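PDB 1TU9: globin domain-containing protein from Pseudomonas aeruginosa, which binds heme b in a globin fold and, as in its relatives, may bind or carry oxygen. Local coordinates for residues A[8-13]-A[112-117]. Sequence-based numbering, arbitrary orientation.
Sequences RVMQSY and ETRDAW
Val9 and Ser12 meet Trp117 where the first and last helices of the globin fold, 5-17 and 111-130, cross: the A-H helix pair of this family. The axes of the two short segments approach to 9.2 Å, their directions 109° apart. Val9 CG1 lies over one face of the indole, 3.6 Å from the centroid of its six-membered ring in a CH-pi contact. With CG1 anti to the backbone N (chi1 167°), the other branch, CG2, turns to the facing backbone and lies 3.4 Å from Ala116 O. At the edge of the indole, Trp117 NE1 donates to Ser12 OG at 2.9 Å; the bond is nearly straight (171°) and lies in the ring plane, which helps to fix the rotation of the indole. Ser12 OG also bonds Asp106, so this buried hydroxyl joins helix 5-17 both to Trp117 and to the loop after helix 90-105. Farther along the same ring edge, Tyr13 CD1 touches Trp117 CH2 at 3.6 Å, the two rings steeply inclined. At the exposed end, Glu112 CB packs over one face of the Arg8 guanidinium, 3.5 Å from NH2, and a water bound to Thr113 OG1, which also bonds Asp110 OD1, reaches this NH2 only weakly. Helix 46-64 covers Val9 and Tyr13, whose hydroxyl bonds Arg54 O, whereas Leu98 and Val102 of helix 90-105 pack against Trp117.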
loop_
_atom_site.group_PDB
_atom_site.type_symbol
_atom_site.label_atom_id
_atom_site.label_comp_id
_atom_site.label_asym_id
_atom_site.label_seq_id
_atom_site.Cartn_x
_atom_site.Cartn_y
_atom_site.Cartn_z
ATOM N N ARG A 8 9.050 -12.507 4.629
ATOM C CA ARG A 8 10.007 -11.409 4.652
ATOM C C ARG A 8 9.268 -10.083 4.832
ATOM O O ARG A 8 9.684 -9.221 5.616
ATOM C CB ARG A 8 10.821 -11.366 3.357
ATOM C CG ARG A 8 11.527 -12.629 2.954
ATOM C CD ARG A 8 12.477 -12.430 1.817
ATOM N NE ARG A 8 13.600 -11.724 2.383
ATOM C CZ ARG A 8 14.795 -12.228 2.658
ATOM N NH1 ARG A 8 15.147 -13.460 2.303
ATOM N NH2 ARG A 8 15.672 -11.443 3.251
ATOM N N VAL A 9 8.179 -9.913 4.096
ATOM C CA VAL A 9 7.379 -8.711 4.231
ATOM C C VAL A 9 6.756 -8.610 5.629
ATOM O O VAL A 9 6.756 -7.537 6.219
ATOM C CB VAL A 9 6.315 -8.649 3.130
ATOM C CG1 VAL A 9 5.268 -7.582 3.410
ATOM C CG2 VAL A 9 6.980 -8.399 1.780
ATOM N N MET A 10 6.233 -9.700 6.171
ATOM C CA MET A 10 5.647 -9.640 7.507
ATOM C C MET A 10 6.697 -9.227 8.538
ATOM O O MET A 10 6.413 -8.426 9.421
ATOM C CB MET A 10 5.010 -10.973 7.902
ATOM C CG MET A 10 3.735 -11.249 7.148
ATOM S SD MET A 10 2.786 -12.628 7.748
ATOM C CE MET A 10 3.814 -14.019 7.283
ATOM N N GLN A 11 7.907 -9.765 8.440
ATOM C CA GLN A 11 8.958 -9.424 9.398
ATOM C C GLN A 11 9.288 -7.942 9.297
ATOM O O GLN A 11 9.383 -7.235 10.303
ATOM C CB GLN A 11 10.196 -10.263 9.122
ATOM C CG GLN A 11 10.005 -11.754 9.418
ATOM C CD GLN A 11 11.149 -12.612 8.948
ATOM O OE1 GLN A 11 12.265 -12.119 8.777
ATOM N NE2 GLN A 11 10.889 -13.898 8.748
ATOM N N SER A 12 9.422 -7.464 8.070
ATOM C CA SER A 12 9.707 -6.054 7.819
ATOM C C SER A 12 8.570 -5.150 8.295
ATOM O O SER A 12 8.808 -4.126 8.948
ATOM C CB SER A 12 9.981 -5.847 6.337
ATOM O OG SER A 12 10.109 -4.478 6.016
ATOM N N TYR A 13 7.338 -5.535 8.013
ATOM C CA TYR A 13 6.189 -4.727 8.383
ATOM C C TYR A 13 6.051 -4.644 9.902
ATOM O O TYR A 13 5.627 -3.632 10.422
ATOM C CB TYR A 13 4.930 -5.305 7.773
ATOM C CG TYR A 13 3.697 -4.423 7.838
ATOM C CD1 TYR A 13 3.733 -3.096 7.429
ATOM C CD2 TYR A 13 2.477 -4.950 8.233
ATOM C CE1 TYR A 13 2.587 -2.318 7.431
ATOM C CE2 TYR A 13 1.322 -4.174 8.239
ATOM C CZ TYR A 13 1.389 -2.857 7.836
ATOM O OH TYR A 13 0.264 -2.052 7.794
ATOM N N GLU A 112 16.850 -7.543 -0.693
ATOM C CA GLU A 112 15.912 -8.645 -0.594
ATOM C C GLU A 112 14.575 -8.194 -0.003
ATOM O O GLU A 112 13.522 -8.589 -0.483
ATOM C CB GLU A 112 16.508 -9.771 0.243
ATOM C CG GLU A 112 17.639 -10.505 -0.462
ATOM C CD GLU A 112 17.171 -11.573 -1.437
ATOM O OE1 GLU A 112 18.045 -12.158 -2.105
ATOM O OE2 GLU A 112 15.948 -11.836 -1.556
ATOM N N THR A 113 14.620 -7.355 1.026
ATOM C CA THR A 113 13.398 -6.855 1.662
ATOM C C THR A 113 12.598 -6.037 0.664
ATOM O O THR A 113 11.382 -6.188 0.548
ATOM C CB THR A 113 13.755 -5.941 2.842
ATOM O OG1 THR A 113 14.699 -6.587 3.698
ATOM C CG2 THR A 113 12.549 -5.631 3.708
ATOM N N ARG A 114 13.277 -5.140 -0.039
ATOM C CA ARG A 114 12.596 -4.247 -0.969
ATOM C C ARG A 114 11.945 -5.030 -2.093
ATOM O O ARG A 114 10.817 -4.772 -2.478
ATOM C CB ARG A 114 13.569 -3.179 -1.483
ATOM C CG ARG A 114 13.848 -2.173 -0.376
ATOM C CD ARG A 114 14.529 -0.907 -0.743
ATOM N NE ARG A 114 15.949 -1.134 -0.836
ATOM C CZ ARG A 114 16.610 -1.261 -1.960
ATOM N NH1 ARG A 114 15.982 -1.131 -3.122
ATOM N NH2 ARG A 114 17.916 -1.485 -1.917
ATOM N N ASP A 115 12.639 -6.030 -2.630
ATOM C CA ASP A 115 12.063 -6.851 -3.707
ATOM C C ASP A 115 10.898 -7.695 -3.221
ATOM O O ASP A 115 9.947 -7.960 -3.964
ATOM C CB ASP A 115 13.122 -7.757 -4.340
ATOM C CG ASP A 115 13.771 -7.136 -5.542
ATOM O OD1 ASP A 115 14.789 -7.673 -6.012
ATOM O OD2 ASP A 115 13.343 -6.107 -6.092
ATOM N N ALA A 116 10.965 -8.146 -1.979
ATOM C CA ALA A 116 9.845 -8.883 -1.418
ATOM C C ALA A 116 8.613 -7.984 -1.287
ATOM O O ALA A 116 7.511 -8.393 -1.619
ATOM C CB ALA A 116 10.222 -9.498 -0.075
ATOM N N TRP A 117 8.802 -6.752 -0.831
ATOM C CA TRP A 117 7.688 -5.810 -0.766
ATOM C C TRP A 117 7.092 -5.573 -2.150
ATOM O O TRP A 117 5.878 -5.582 -2.314
ATOM C CB TRP A 117 8.130 -4.473 -0.165
ATOM C CG TRP A 117 8.090 -4.414 1.329
ATOM C CD1 TRP A 117 9.137 -4.511 2.194
ATOM C CD2 TRP A 117 6.925 -4.234 2.133
ATOM N NE1 TRP A 117 8.689 -4.392 3.487
ATOM C CE2 TRP A 117 7.331 -4.218 3.475
ATOM C CE3 TRP A 117 5.566 -4.065 1.847
ATOM C CZ2 TRP A 117 6.439 -4.028 4.521
ATOM C CZ3 TRP A 117 4.679 -3.899 2.881
ATOM C CH2 TRP A 117 5.122 -3.871 4.208
HETATM O O HOH W 1 14.517 -8.843 4.926
#